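Local coordinates for fructose-bisphosphatase (Pyrococcus horikoshii, PDB 1VDW), which probably hydrolyses fructose 1,6-bisphosphate to fructose 6-phosphate and phosphate with the help of magnesium, as a homodimeric member of the inositol monophosphatase superfamily, at residues 128-142 with 205-217. Numbering follows the deposited sequence.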
loop_
_atom_site.group_PDB
_atom_site.type_symbol
_atom_site.label_atom_id
_atom_site.label_comp_id
_atom_site.label_asym_id
_atom_site.label_seq_id
_atom_site.Cartn_x
_atom_site.Cartn_y
_atom_site.Cartn_z
ATOM N N ILE A 128 -24.268 2.023 -6.001
ATOM C CA ILE A 128 -25.617 2.488 -6.280
ATOM C C ILE A 128 -26.564 1.693 -5.398
ATOM O O ILE A 128 -26.936 0.567 -5.728
ATOM C CB ILE A 128 -25.991 2.262 -7.759
ATOM C CG1 ILE A 128 -24.937 2.907 -8.663
ATOM C CG2 ILE A 128 -27.373 2.848 -8.036
ATOM C CD1 ILE A 128 -25.109 2.600 -10.144
ATOM N N PRO A 129 -26.943 2.261 -4.244
ATOM C CA PRO A 129 -27.852 1.572 -3.326
ATOM C C PRO A 129 -29.109 1.095 -4.042
ATOM O O PRO A 129 -29.745 1.854 -4.776
ATOM C CB PRO A 129 -28.143 2.636 -2.273
ATOM C CG PRO A 129 -26.846 3.400 -2.221
ATOM C CD PRO A 129 -26.520 3.559 -3.686
ATOM N N GLY A 130 -29.451 -0.171 -3.838
ATOM C CA GLY A 130 -30.631 -0.719 -4.476
ATOM C C GLY A 130 -30.342 -1.329 -5.833
ATOM O O GLY A 130 -31.229 -1.915 -6.454
ATOM N N LYS A 131 -29.106 -1.193 -6.305
ATOM C CA LYS A 131 -28.736 -1.759 -7.595
ATOM C C LYS A 131 -27.481 -2.612 -7.472
ATOM O O LYS A 131 -27.473 -3.779 -7.867
ATOM C CB LYS A 131 -28.514 -0.656 -8.631
ATOM C CG LYS A 131 -28.231 -1.203 -10.023
ATOM C CD LYS A 131 -28.073 -0.101 -11.048
ATOM C CE LYS A 131 -27.772 -0.679 -12.423
ATOM N NZ LYS A 131 -28.834 -1.614 -12.888
ATOM N N GLY A 132 -26.420 -2.032 -6.921
ATOM C CA GLY A 132 -25.189 -2.776 -6.749
ATOM C C GLY A 132 -23.953 -1.899 -6.762
ATOM O O GLY A 132 -24.042 -0.680 -6.908
ATOM N N SER A 133 -22.798 -2.531 -6.577
ATOM C CA SER A 133 -21.526 -1.819 -6.611
ATOM C C SER A 133 -20.763 -2.346 -7.806
ATOM O O SER A 133 -20.910 -3.512 -8.182
ATOM C CB SER A 133 -20.742 -2.028 -5.323
ATOM O OG SER A 133 -21.333 -1.260 -4.289
ATOM N N TYR A 134 -19.945 -1.482 -8.398
ATOM C CA TYR A 134 -19.216 -1.827 -9.606
ATOM C C TYR A 134 -17.800 -1.278 -9.637
ATOM O O TYR A 134 -17.473 -0.320 -8.934
ATOM C CB TYR A 134 -19.965 -1.248 -10.818
ATOM C CG TYR A 134 -21.418 -1.647 -10.899
ATOM C CD1 TYR A 134 -21.815 -2.727 -11.684
ATOM C CD2 TYR A 134 -22.389 -0.979 -10.149
ATOM C CE1 TYR A 134 -23.142 -3.138 -11.720
ATOM C CE2 TYR A 134 -23.720 -1.383 -10.177
ATOM C CZ TYR A 134 -24.088 -2.464 -10.962
ATOM O OH TYR A 134 -25.401 -2.881 -10.977
ATOM N N LEU A 135 -16.969 -1.911 -10.458
ATOM C CA LEU A 135 -15.599 -1.473 -10.703
ATOM C C LEU A 135 -15.507 -1.411 -12.227
ATOM O O LEU A 135 -15.614 -2.438 -12.906
ATOM C CB LEU A 135 -14.566 -2.465 -10.164
ATOM C CG LEU A 135 -13.128 -2.143 -10.599
ATOM C CD1 LEU A 135 -12.744 -0.725 -10.200
ATOM C CD2 LEU A 135 -12.177 -3.144 -9.974
ATOM N N ASN A 136 -15.330 -0.209 -12.759
ATOM C CA ASN A 136 -15.259 -0.007 -14.200
ATOM C C ASN A 136 -16.456 -0.632 -14.912
ATOM O O ASN A 136 -16.337 -1.183 -16.011
ATOM C CB ASN A 136 -13.934 -0.536 -14.759
ATOM C CG ASN A 136 -12.754 0.295 -14.297
ATOM O OD1 ASN A 136 -12.936 1.386 -13.760
ATOM N ND2 ASN A 136 -11.543 -0.205 -14.511
ATOM N N GLY A 137 -17.615 -0.540 -14.270
ATOM C CA GLY A 137 -18.836 -1.059 -14.861
ATOM C C GLY A 137 -19.152 -2.522 -14.617
ATOM O O GLY A 137 -20.238 -2.980 -14.972
ATOM N N GLU A 138 -18.218 -3.259 -14.028
ATOM C CA GLU A 138 -18.427 -4.678 -13.750
ATOM C C GLU A 138 -18.873 -4.830 -12.299
ATOM O O GLU A 138 -18.281 -4.237 -11.400
ATOM C CB GLU A 138 -17.133 -5.461 -13.966
ATOM C CG GLU A 138 -16.415 -5.203 -15.291
ATOM C CD GLU A 138 -17.250 -5.547 -16.509
ATOM O OE1 GLU A 138 -17.991 -6.551 -16.459
ATOM O OE2 GLU A 138 -17.151 -4.825 -17.526
ATOM N N LYS A 139 -19.902 -5.630 -12.060
ATOM C CA LYS A 139 -20.386 -5.815 -10.697
ATOM C C LYS A 139 -19.330 -6.432 -9.778
ATOM O O LYS A 139 -18.616 -7.361 -10.159
ATOM C CB LYS A 139 -21.648 -6.686 -10.696
ATOM C CG LYS A 139 -22.182 -6.987 -9.303
ATOM C CD LYS A 139 -23.554 -7.649 -9.339
ATOM C CE LYS A 139 -24.628 -6.675 -9.797
ATOM N NZ LYS A 139 -25.990 -7.275 -9.735
ATOM N N ILE A 140 -19.222 -5.893 -8.566
ATOM C CA ILE A 140 -18.282 -6.406 -7.576
ATOM C C ILE A 140 -19.033 -6.766 -6.304
ATOM O O ILE A 140 -20.117 -6.248 -6.041
ATOM C CB ILE A 140 -17.169 -5.372 -7.218
ATOM C CG1 ILE A 140 -17.787 -4.050 -6.754
ATOM C CG2 ILE A 140 -16.240 -5.182 -8.411
ATOM C CD1 ILE A 140 -16.773 -3.061 -6.182
ATOM N N LYS A 141 -18.458 -7.668 -5.521
ATOM C CA LYS A 141 -19.058 -8.080 -4.259
ATOM C C LYS A 141 -17.956 -8.529 -3.317
ATOM O O LYS A 141 -16.860 -8.878 -3.757
ATOM C CB LYS A 141 -20.056 -9.227 -4.471
ATOM C CG LYS A 141 -19.454 -10.493 -5.056
ATOM C CD LYS A 141 -20.542 -11.524 -5.340
ATOM C CE LYS A 141 -19.986 -12.768 -6.021
ATOM N NZ LYS A 141 -19.068 -13.541 -5.139
ATOM N N VAL A 142 -18.236 -8.504 -2.020
ATOM C CA VAL A 142 -17.240 -8.945 -1.055
ATOM C C VAL A 142 -16.992 -10.423 -1.310
ATOM O O VAL A 142 -17.854 -11.128 -1.849
ATOM C CB VAL A 142 -17.716 -8.749 0.408
ATOM C CG1 VAL A 142 -17.897 -7.274 0.697
ATOM C CG2 VAL A 142 -19.022 -9.512 0.661
ATOM N N GLY A 205 -16.778 5.005 0.714
ATOM C CA GLY A 205 -16.339 3.643 0.952
ATOM C C GLY A 205 -17.394 2.816 1.653
ATOM O O GLY A 205 -17.568 1.640 1.351
ATOM N N VAL A 206 -18.104 3.432 2.594
ATOM C CA VAL A 206 -19.146 2.721 3.322
ATOM C C VAL A 206 -20.315 2.388 2.395
ATOM O O VAL A 206 -20.833 1.272 2.414
ATOM C CB VAL A 206 -19.647 3.551 4.524
ATOM C CG1 VAL A 206 -20.905 2.923 5.113
ATOM C CG2 VAL A 206 -18.561 3.616 5.586
ATOM N N VAL A 207 -20.725 3.353 1.577
ATOM C CA VAL A 207 -21.825 3.111 0.648
ATOM C C VAL A 207 -21.463 2.000 -0.334
ATOM O O VAL A 207 -22.245 1.079 -0.570
ATOM C CB VAL A 207 -22.176 4.385 -0.158
ATOM C CG1 VAL A 207 -23.162 4.048 -1.275
ATOM C CG2 VAL A 207 -22.783 5.433 0.759
ATOM N N ILE A 208 -20.264 2.076 -0.896
ATOM C CA ILE A 208 -19.835 1.081 -1.859
ATOM C C ILE A 208 -19.643 -0.300 -1.240
ATOM O O ILE A 208 -20.098 -1.302 -1.798
ATOM C CB ILE A 208 -18.550 1.561 -2.567
ATOM C CG1 ILE A 208 -18.886 2.791 -3.418
ATOM C CG2 ILE A 208 -17.955 0.450 -3.425
ATOM C CD1 ILE A 208 -17.680 3.546 -3.926
ATOM N N ALA A 209 -18.985 -0.363 -0.086
ATOM C CA ALA A 209 -18.766 -1.644 0.568
ATOM C C ALA A 209 -20.089 -2.270 1.001
ATOM O O ALA A 209 -20.296 -3.469 0.824
ATOM C CB ALA A 209 -17.843 -1.466 1.768
ATOM N N ARG A 210 -20.991 -1.466 1.554
ATOM C CA ARG A 210 -22.277 -1.998 1.985
ATOM C C ARG A 210 -23.072 -2.590 0.836
ATOM O O ARG A 210 -23.592 -3.696 0.947
ATOM C CB ARG A 210 -23.107 -0.918 2.672
ATOM C CG ARG A 210 -22.762 -0.753 4.122
ATOM C CD ARG A 210 -23.534 0.371 4.763
ATOM N NE ARG A 210 -23.375 0.313 6.211
ATOM C CZ ARG A 210 -23.623 1.321 7.036
ATOM N NH1 ARG A 210 -24.047 2.486 6.562
ATOM N NH2 ARG A 210 -23.435 1.164 8.339
ATOM N N GLU A 211 -23.169 -1.867 -0.274
ATOM C CA GLU A 211 -23.925 -2.388 -1.405
ATOM C C GLU A 211 -23.275 -3.656 -1.951
ATOM O O GLU A 211 -23.951 -4.500 -2.535
ATOM C CB GLU A 211 -24.056 -1.323 -2.496
ATOM C CG GLU A 211 -24.898 -1.732 -3.704
ATOM C CD GLU A 211 -26.285 -2.252 -3.347
ATOM O OE1 GLU A 211 -26.945 -1.677 -2.455
ATOM O OE2 GLU A 211 -26.725 -3.236 -3.980
ATOM N N ALA A 212 -21.967 -3.796 -1.740
ATOM C CA ALA A 212 -21.233 -4.973 -2.197
ATOM C C ALA A 212 -21.400 -6.155 -1.244
ATOM O O ALA A 212 -20.887 -7.245 -1.503
ATOM C CB ALA A 212 -19.754 -4.637 -2.362
ATOM N N GLY A 213 -22.099 -5.931 -0.134
ATOM C CA GLY A 213 -22.338 -7.002 0.822
ATOM C C GLY A 213 -21.600 -6.922 2.147
ATOM O O GLY A 213 -21.735 -7.810 2.989
ATOM N N ALA A 214 -20.812 -5.873 2.351
ATOM C CA ALA A 214 -20.069 -5.737 3.598
ATOM C C ALA A 214 -20.939 -5.243 4.745
ATOM O O ALA A 214 -21.959 -4.592 4.535
ATOM C CB ALA A 214 -18.891 -4.781 3.411
ATOM N N ILE A 215 -20.515 -5.573 5.958
ATOM C CA ILE A 215 -21.186 -5.144 7.173
ATOM C C ILE A 215 -20.242 -4.084 7.733
ATOM O O ILE A 215 -19.041 -4.331 7.860
ATOM C CB ILE A 215 -21.317 -6.307 8.173
ATOM C CG1 ILE A 215 -22.119 -7.445 7.534
ATOM C CG2 ILE A 215 -22.006 -5.827 9.448
ATOM C CD1 ILE A 215 -22.079 -8.734 8.316
ATOM N N VAL A 216 -20.764 -2.902 8.043
ATOM C CA VAL A 216 -19.929 -1.821 8.561
ATOM C C VAL A 216 -20.485 -1.310 9.884
ATOM O O VAL A 216 -21.540 -0.674 9.925
ATOM C CB VAL A 216 -19.846 -0.645 7.556
ATOM C CG1 VAL A 216 -18.850 0.393 8.046
ATOM C CG2 VAL A 216 -19.446 -1.162 6.173
ATOM N N LYS A 217 -19.762 -1.580 10.964
ATOM C CA LYS A 217 -20.210 -1.167 12.287
ATOM C C LYS A 217 -19.188 -0.336 13.047
ATOM O O LYS A 217 -18.031 -0.213 12.632
ATOM C CB LYS A 217 -20.593 -2.408 13.098
ATOM C CG LYS A 217 -21.800 -3.139 12.522
ATOM C CD LYS A 217 -22.087 -4.446 13.238
ATOM C CE LYS A 217 -23.366 -5.075 12.710
ATOM N NZ LYS A 217 -23.668 -6.386 13.351
#
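The carboxylate of Glu211 lies against the turn between strands 123-128 and 132-135, and Gly130 N hydrogen-bonds its OE1 at 3.2 Å from above the carboxylate plane, 62° out of it. OE2 sits by Gly132, whose N-H is badly aimed at it and is bonded instead to Ile128 O, which also takes Lys131 N in a classic beta bulge. Glycine suits Gly130 in the turn and Gly132 at the start of the strand: a CB would jam against the preceding carbonyl, and at Gly132 also crowd Tyr134 OH. The guanidinium of Arg210 has Val206 CG1 3.2 Å above its plane, offset toward the rim, and its NH2 bonds Val216 O. With CG anti to the backbone N (chi1 -177°) and a bend at chi2, Glu211 lays its aliphatic part over Gly132. An alanine in its place would probably leave Gly130 N without this acceptor and open a gap over the bare glycine backbone. The Pro129 ring and the Val207 side chain cross at about a right angle, CG 3.9 Å from Val207 CG1. Ser133, short enough to bring its hydroxyl to a helix carbonyl, donates to Ile208 O at 2.8 Å, on a lone pair in the carbonyl plane; the same oxygen accepts Ala212 N. After the helix, which leads into edge strand 215-217, Gly213 takes the positive phi of a Schellman motif, and Val142 N bonds Ala212 O at 3.0 Å, nearly straight at 165°. Branched Val142 sets CG1 3.8 Å from the small methyl of Ala214, CB. Donors from turn, strand and the loop after strand 138-140 thus meet one carboxylate and two carbonyl oxygens at the helix's C-terminal end, with apolar contacts beside them.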